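Side-chain contacts in leucyl-tRNA synthetase subunit alpha (Aquifex aeolicus, PDB 3PZ5), which charges tRNA(Leu) with leucine as a leucine--tRNA ligase subunit and, in the isolated CP1 domain crystallised here, provides the editing module thought to clear mischarged tRNA: residues V73-M76 with K77-T81; D132-D135 with W136-A139. The protein carries 1 engineered substitution. All blocks are in the same frame, centred on the assembly; numbering follows the deposited sequence.

Contact 1: residues V73-M76 with K77-T81; sequences VEKM and KKMST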
ATOM      1  N   VAL A  73       8.766  13.749  -8.593  1.00 41.67           N
ATOM      2  CA  VAL A  73       7.618  14.596  -8.247  1.00 42.57           C
ATOM      3  C   VAL A  73       7.388  15.684  -9.293  1.00 43.38           C
ATOM      4  O   VAL A  73       6.278  15.823  -9.809  1.00 43.24           O
ATOM      5  CB  VAL A  73       7.785  15.229  -6.840  1.00 42.46           C
ATOM      6  CG1 VAL A  73       6.688  16.256  -6.556  1.00 42.30           C
ATOM      7  CG2 VAL A  73       7.795  14.147  -5.770  1.00 42.38           C
ATOM      8  N   GLU A  74       8.451  16.431  -9.598  1.00 44.68           N
ATOM      9  CA  GLU A  74       8.442  17.497 -10.610  1.00 46.04           C
ATOM     10  C   GLU A  74       7.946  17.021 -11.982  1.00 46.54           C
ATOM     11  O   GLU A  74       7.095  17.667 -12.592  1.00 46.66           O
ATOM     12  CB  GLU A  74       9.831  18.168 -10.689  1.00 46.27           C
ATOM     13  CG  GLU A  74      10.277  18.701 -12.065  1.00 47.85           C
ATOM     14  CD  GLU A  74      11.362  17.839 -12.716  1.00 50.13           C
ATOM     15  OE1 GLU A  74      12.489  17.778 -12.169  1.00 51.40           O
ATOM     16  OE2 GLU A  74      11.098  17.232 -13.780  1.00 50.59           O
ATOM     17  N   LYS A  75       8.470  15.887 -12.442  1.00 47.37           N
ATOM     18  CA  LYS A  75       8.080  15.295 -13.720  1.00 48.25           C
ATOM     19  C   LYS A  75       6.609  14.866 -13.710  1.00 49.08           C
ATOM     20  O   LYS A  75       5.893  15.023 -14.704  1.00 49.13           O
ATOM     21  CB  LYS A  75       8.987  14.103 -14.030  1.00 48.09           C
ATOM     22  CG  LYS A  75       8.591  13.282 -15.248  1.00 48.24           C
ATOM     23  CD  LYS A  75       9.293  11.935 -15.248  1.00 48.50           C
ATOM     24  CE  LYS A  75       8.809  11.050 -16.387  1.00 48.81           C
ATOM     25  NZ  LYS A  75       9.529   9.744 -16.428  1.00 48.59           N
ATOM     26  N   MET A  76       6.169  14.339 -12.572  1.00 50.10           N
ATOM     27  CA  MET A  76       4.836  13.770 -12.430  1.00 51.10           C
ATOM     28  C   MET A  76       3.751  14.840 -12.275  1.00 51.86           C
ATOM     29  O   MET A  76       2.578  14.582 -12.551  1.00 51.86           O
ATOM     30  CB  MET A  76       4.824  12.803 -11.244  1.00 51.05           C
ATOM     31  CG  MET A  76       4.047  11.514 -11.464  1.00 51.28           C
ATOM     32  SD  MET A  76       4.552  10.469 -12.853  1.00 51.70           S
ATOM     33  CE  MET A  76       6.328  10.370 -12.669  1.00 51.38           C
ATOM     34  N   LYS A  77       4.146  16.035 -11.835  1.00 52.95           N
ATOM     35  CA  LYS A  77       3.222  17.170 -11.717  1.00 54.14           C
ATOM     36  C   LYS A  77       2.782  17.700 -13.083  1.00 54.82           C
ATOM     37  O   LYS A  77       1.636  18.109 -13.254  1.00 54.86           O
ATOM     38  CB  LYS A  77       3.835  18.299 -10.877  1.00 54.12           C
ATOM     39  CG  LYS A  77       3.721  18.078  -9.375  1.00 54.43           C
ATOM     40  CD  LYS A  77       4.223  19.275  -8.579  1.00 54.82           C
ATOM     41  CE  LYS A  77       4.046  19.051  -7.080  1.00 54.81           C
ATOM     42  NZ  LYS A  77       4.425  20.247  -6.275  1.00 54.68           N
ATOM     43  N   LYS A  78       3.696  17.678 -14.048  1.00 55.84           N
ATOM     44  CA  LYS A  78       3.417  18.133 -15.413  1.00 56.85           C
ATOM     45  C   LYS A  78       2.530  17.158 -16.193  1.00 57.44           C
ATOM     46  O   LYS A  78       1.890  17.541 -17.176  1.00 57.64           O
ATOM     47  CB  LYS A  78       4.727  18.366 -16.176  1.00 56.91           C
ATOM     48  CG  LYS A  78       5.558  19.529 -15.654  1.00 57.25           C
ATOM     49  CD  LYS A  78       6.892  19.614 -16.369  1.00 58.23           C
ATOM     50  CE  LYS A  78       7.660  20.855 -15.943  1.00 58.86           C
ATOM     51  NZ  LYS A  78       8.945  21.000 -16.681  1.00 59.01           N
ATOM     52  N   MET A  79       2.498  15.906 -15.745  1.00 58.15           N
ATOM     53  CA  MET A  79       1.762  14.844 -16.429  1.00 58.82           C
ATOM     54  C   MET A  79       0.277  14.862 -16.050  1.00 59.19           C
ATOM     55  O   MET A  79      -0.097  15.430 -15.022  1.00 59.24           O
ATOM     56  CB  MET A  79       2.391  13.493 -16.091  1.00 58.86           C
ATOM     57  CG  MET A  79       2.521  12.549 -17.269  1.00 59.32           C
ATOM     58  SD  MET A  79       3.738  11.248 -16.966  1.00 60.48           S
ATOM     59  CE  MET A  79       5.271  12.171 -17.066  1.00 60.21           C
ATOM     60  N   SER A  80      -0.559  14.244 -16.887  1.00 59.72           N
ATOM     61  CA  SER A  80      -2.013  14.229 -16.678  1.00 60.25           C
ATOM     62  C   SER A  80      -2.549  12.856 -16.252  1.00 60.65           C
ATOM     63  O   SER A  80      -1.943  11.823 -16.545  1.00 60.75           O
ATOM     64  CB  SER A  80      -2.747  14.719 -17.933  1.00 60.23           C
ATOM     65  OG  SER A  80      -2.605  13.808 -19.009  1.00 60.23           O
ATOM     66  N   THR A  81      -3.694  12.870 -15.568  1.00 61.15           N
ATOM     67  CA  THR A  81      -4.354  11.668 -15.039  1.00 61.57           C
ATOM     68  C   THR A  81      -4.503  10.538 -16.066  1.00 61.91           C
ATOM     69  O   THR A  81      -4.163   9.385 -15.785  1.00 61.90           O
ATOM     70  CB  THR A  81      -5.748  12.022 -14.454  1.00 61.59           C
ATOM     71  OG1 THR A  81      -5.601  13.017 -13.431  1.00 61.44           O
ATOM     72  CG2 THR A  81      -6.430  10.792 -13.867  1.00 61.57           C
TER

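Contact 2: residues D132-D135 with W136-A139; sequences DQRD and WEFA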
ATOM      1  N   ASP A 132      -4.939  -6.904  -5.900  1.00 28.76           N
ATOM      2  CA  ASP A 132      -5.255  -5.716  -6.698  1.00 29.70           C
ATOM      3  C   ASP A 132      -4.341  -5.668  -7.920  1.00 30.10           C
ATOM      4  O   ASP A 132      -3.120  -5.557  -7.787  1.00 30.01           O
ATOM      5  CB  ASP A 132      -5.119  -4.430  -5.864  1.00 29.86           C
ATOM      6  CG  ASP A 132      -5.554  -3.181  -6.631  1.00 30.67           C
ATOM      7  OD1 ASP A 132      -4.897  -2.821  -7.632  1.00 31.71           O
ATOM      8  OD2 ASP A 132      -6.552  -2.547  -6.229  1.00 31.52           O
ATOM      9  N   GLN A 133      -4.943  -5.743  -9.104  1.00 30.84           N
ATOM     10  CA  GLN A 133      -4.197  -5.845 -10.359  1.00 31.71           C
ATOM     11  C   GLN A 133      -3.257  -4.665 -10.583  1.00 32.15           C
ATOM     12  O   GLN A 133      -2.132  -4.837 -11.063  1.00 32.18           O
ATOM     13  CB  GLN A 133      -5.154  -5.992 -11.546  1.00 31.96           C
ATOM     14  CG  GLN A 133      -4.481  -6.447 -12.841  1.00 32.60           C
ATOM     15  CD  GLN A 133      -3.789  -7.792 -12.703  1.00 34.23           C
ATOM     16  OE1 GLN A 133      -4.232  -8.662 -11.946  1.00 34.58           O
ATOM     17  NE2 GLN A 133      -2.699  -7.973 -13.443  1.00 34.57           N
ATOM     18  N   ARG A 134      -3.725  -3.472 -10.228  1.00 32.51           N
ATOM     19  CA  ARG A 134      -2.930  -2.263 -10.370  1.00 32.90           C
ATOM     20  C   ARG A 134      -1.646  -2.365  -9.533  1.00 32.66           C
ATOM     21  O   ARG A 134      -0.554  -2.059 -10.024  1.00 32.69           O
ATOM     22  CB  ARG A 134      -3.772  -1.046  -9.990  1.00 33.07           C
ATOM     23  CG  ARG A 134      -3.702   0.080 -10.995  1.00 35.01           C
ATOM     24  CD  ARG A 134      -5.042   0.796 -11.126  1.00 38.47           C
ATOM     25  NE  ARG A 134      -5.969   0.075 -12.005  1.00 40.91           N
ATOM     26  CZ  ARG A 134      -6.968   0.639 -12.685  1.00 41.57           C
ATOM     27  NH1 ARG A 134      -7.187   1.948 -12.609  1.00 41.93           N
ATOM     28  NH2 ARG A 134      -7.747  -0.110 -13.452  1.00 42.03           N
ATOM     29  N   ASP A 135      -1.782  -2.832  -8.291  1.00 32.48           N
ATOM     30  CA  ASP A 135      -0.632  -3.101  -7.414  1.00 32.22           C
ATOM     31  C   ASP A 135       0.229  -4.267  -7.890  1.00 31.88           C
ATOM     32  O   ASP A 135       1.437  -4.281  -7.656  1.00 31.72           O
ATOM     33  CB  ASP A 135      -1.088  -3.372  -5.978  1.00 32.29           C
ATOM     34  CG  ASP A 135      -1.706  -2.156  -5.318  1.00 32.65           C
ATOM     35  OD1 ASP A 135      -1.440  -1.021  -5.763  1.00 32.92           O
ATOM     36  OD2 ASP A 135      -2.459  -2.342  -4.339  1.00 33.56           O
ATOM     37  N   TRP A 136      -0.402  -5.246  -8.537  1.00 31.77           N
ATOM     38  CA  TRP A 136       0.300  -6.416  -9.066  1.00 31.80           C
ATOM     39  C   TRP A 136       1.302  -6.003 -10.145  1.00 31.81           C
ATOM     40  O   TRP A 136       2.453  -6.432 -10.129  1.00 31.66           O
ATOM     41  CB  TRP A 136      -0.699  -7.436  -9.625  1.00 31.80           C
ATOM     42  CG  TRP A 136      -0.077  -8.747 -10.024  1.00 32.06           C
ATOM     43  CD1 TRP A 136       0.147  -9.824  -9.218  1.00 32.39           C
ATOM     44  CD2 TRP A 136       0.393  -9.119 -11.329  1.00 32.45           C
ATOM     45  NE1 TRP A 136       0.729 -10.844  -9.937  1.00 32.80           N
ATOM     46  CE2 TRP A 136       0.893 -10.438 -11.234  1.00 32.55           C
ATOM     47  CE3 TRP A 136       0.443  -8.465 -12.570  1.00 32.67           C
ATOM     48  CZ2 TRP A 136       1.437 -11.119 -12.332  1.00 32.80           C
ATOM     49  CZ3 TRP A 136       0.985  -9.142 -13.663  1.00 32.54           C
ATOM     50  CH2 TRP A 136       1.475 -10.457 -13.534  1.00 32.62           C
ATOM     51  N   GLU A 137       0.850  -5.155 -11.065  1.00 31.90           N
ATOM     52  CA  GLU A 137       1.686  -4.641 -12.143  1.00 32.10           C
ATOM     53  C   GLU A 137       2.920  -3.904 -11.615  1.00 31.99           C
ATOM     54  O   GLU A 137       4.038  -4.134 -12.088  1.00 31.87           O
ATOM     55  CB  GLU A 137       0.854  -3.749 -13.067  1.00 32.12           C
ATOM     56  CG  GLU A 137      -0.165  -4.533 -13.894  1.00 33.31           C
ATOM     57  CD  GLU A 137      -1.376  -3.715 -14.325  1.00 35.16           C
ATOM     58  OE1 GLU A 137      -1.725  -2.722 -13.648  1.00 35.56           O
ATOM     59  OE2 GLU A 137      -1.999  -4.085 -15.344  1.00 36.45           O
ATOM     60  N   PHE A 138       2.713  -3.044 -10.618  1.00 31.89           N
ATOM     61  CA  PHE A 138       3.805  -2.290 -10.000  1.00 31.82           C
ATOM     62  C   PHE A 138       4.830  -3.224  -9.346  1.00 31.95           C
ATOM     63  O   PHE A 138       6.036  -3.052  -9.537  1.00 32.03           O
ATOM     64  CB  PHE A 138       3.258  -1.263  -8.991  1.00 31.69           C
ATOM     65  CG  PHE A 138       4.297  -0.307  -8.466  1.00 30.92           C
ATOM     66  CD1 PHE A 138       4.947  -0.558  -7.260  1.00 30.86           C
ATOM     67  CD2 PHE A 138       4.628   0.842  -9.175  1.00 30.19           C
ATOM     68  CE1 PHE A 138       5.914   0.323  -6.767  1.00 30.18           C
ATOM     69  CE2 PHE A 138       5.595   1.724  -8.696  1.00 29.82           C
ATOM     70  CZ  PHE A 138       6.237   1.466  -7.489  1.00 30.03           C
ATOM     71  N   ALA A 139       4.339  -4.215  -8.597  1.00 31.98           N
ATOM     72  CA  ALA A 139       5.190  -5.191  -7.908  1.00 31.95           C
ATOM     73  C   ALA A 139       5.965  -6.077  -8.885  1.00 32.04           C
ATOM     74  O   ALA A 139       7.077  -6.514  -8.589  1.00 31.87           O
ATOM     75  CB  ALA A 139       4.358  -6.042  -6.961  1.00 31.84           C
TER

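Contact 1: residues V73-M76 with K77-T81
Lys77, Met79 and Met76 carry most of this contact, in which the final turn of helix 66-78 folds against the turn before it as the chain leaves the helix. Lys77 N donates to Val73 O at 2.9 Å, a helical bond with the amide hydrogen well off the straight line (135°). Further bonds from Lys77 N to Glu74 O and from Met79 N to Met76 O are weak, so the backbone grip slackens toward the end. With CG placed beside its own backbone N (chi1 -81°), Lys77 brings that carbon to 3.4 Å from Val73 O, then runs out extended alongside the valine until CE passes CG1 of Val73 at 3.9 Å. Met76 is buried, on the face that meets Pro46 and Asn114, and its chain is bent at both chi2 and chi3. Its SD sits 4.3 Å from SD of Met79, an apolar contact. Lys75 stretches out beside Met79, and its ammonium forms a salt bridge with Glu91. Met79 turns at chi3 (-72°) to lay its methyl against this lysine: CE is 3.8 Å from Lys75 CE and also 3.8 Å from Lys75 O.

Contact 2: residues D132-D135 with W136-A139
Trp136 N donates to Asp132 O at 2.8 Å in the opening turn of helix 133-142. Asp132 is the N-cap: its OD1 takes the amide of Asp135 at 3.2 Å, from the anti side and 27° out of the carboxylate plane. The ladder continues with Glu137 N to Gln133 O at 3.0 Å and Ala139 N to Asp135 O at 3.1 Å, while Phe138 N to Arg134 O is weak. The carboxylate of buried Asp135 is held at both ends, OD1 by Tyr115 OH and OD2 by Val128 N, which should fix its rotation. Gln133, bent at chi2 (59°), lies alongside Trp136 and sets NE2 3.3 Å from CE3 of the indole, amide and ring planes 36° apart. The other ends of both groups are tied outside the helix, Gln133 OE1 to Ala162 N and Trp136 NE1 to Phe158 O. Glu137 doubles back along the preceding turn: CG lies 3.5 Å from Gln133 O, and OE1 comes within 3.5 Å of CA of Arg134. With an alanine here, Lys90 would probably lose its long, weak ion-pair partner, and the helix flank at Gln133 O and Arg134 CA would be left less covered. As in related editing domains, this helix start probably borders the editing pocket. Around the helix, Asp135 packs on Ile125 and Cys127 of strand 124-127, Trp136 on Ile146 in a loop, and Phe138 on Lys90 and the ring of Tyr142 in the same helix.

In the fold
Both contacts are local, each within a single helix of the editing domain, and they sit at contrasting ends: contact 1 at the close of helix 66-78, contact 2 at the start of helix 133-142. Contact 1 is a surface feature, its centre about 21 Å from that of the chain, built from lysine chains and thioethers with mostly weak backbone bonds. Contact 2, its centre about 10 Å from the chain centre, is partly buried; the side chains of Gln133, Asp135 and Trp136 are hydrogen-bonded to loops, and it leans on the main mixed sheet. The centres of contact 1 and contact 2 are about 20 Å apart. Their nearest atoms are about 9 Å apart, so they do not touch.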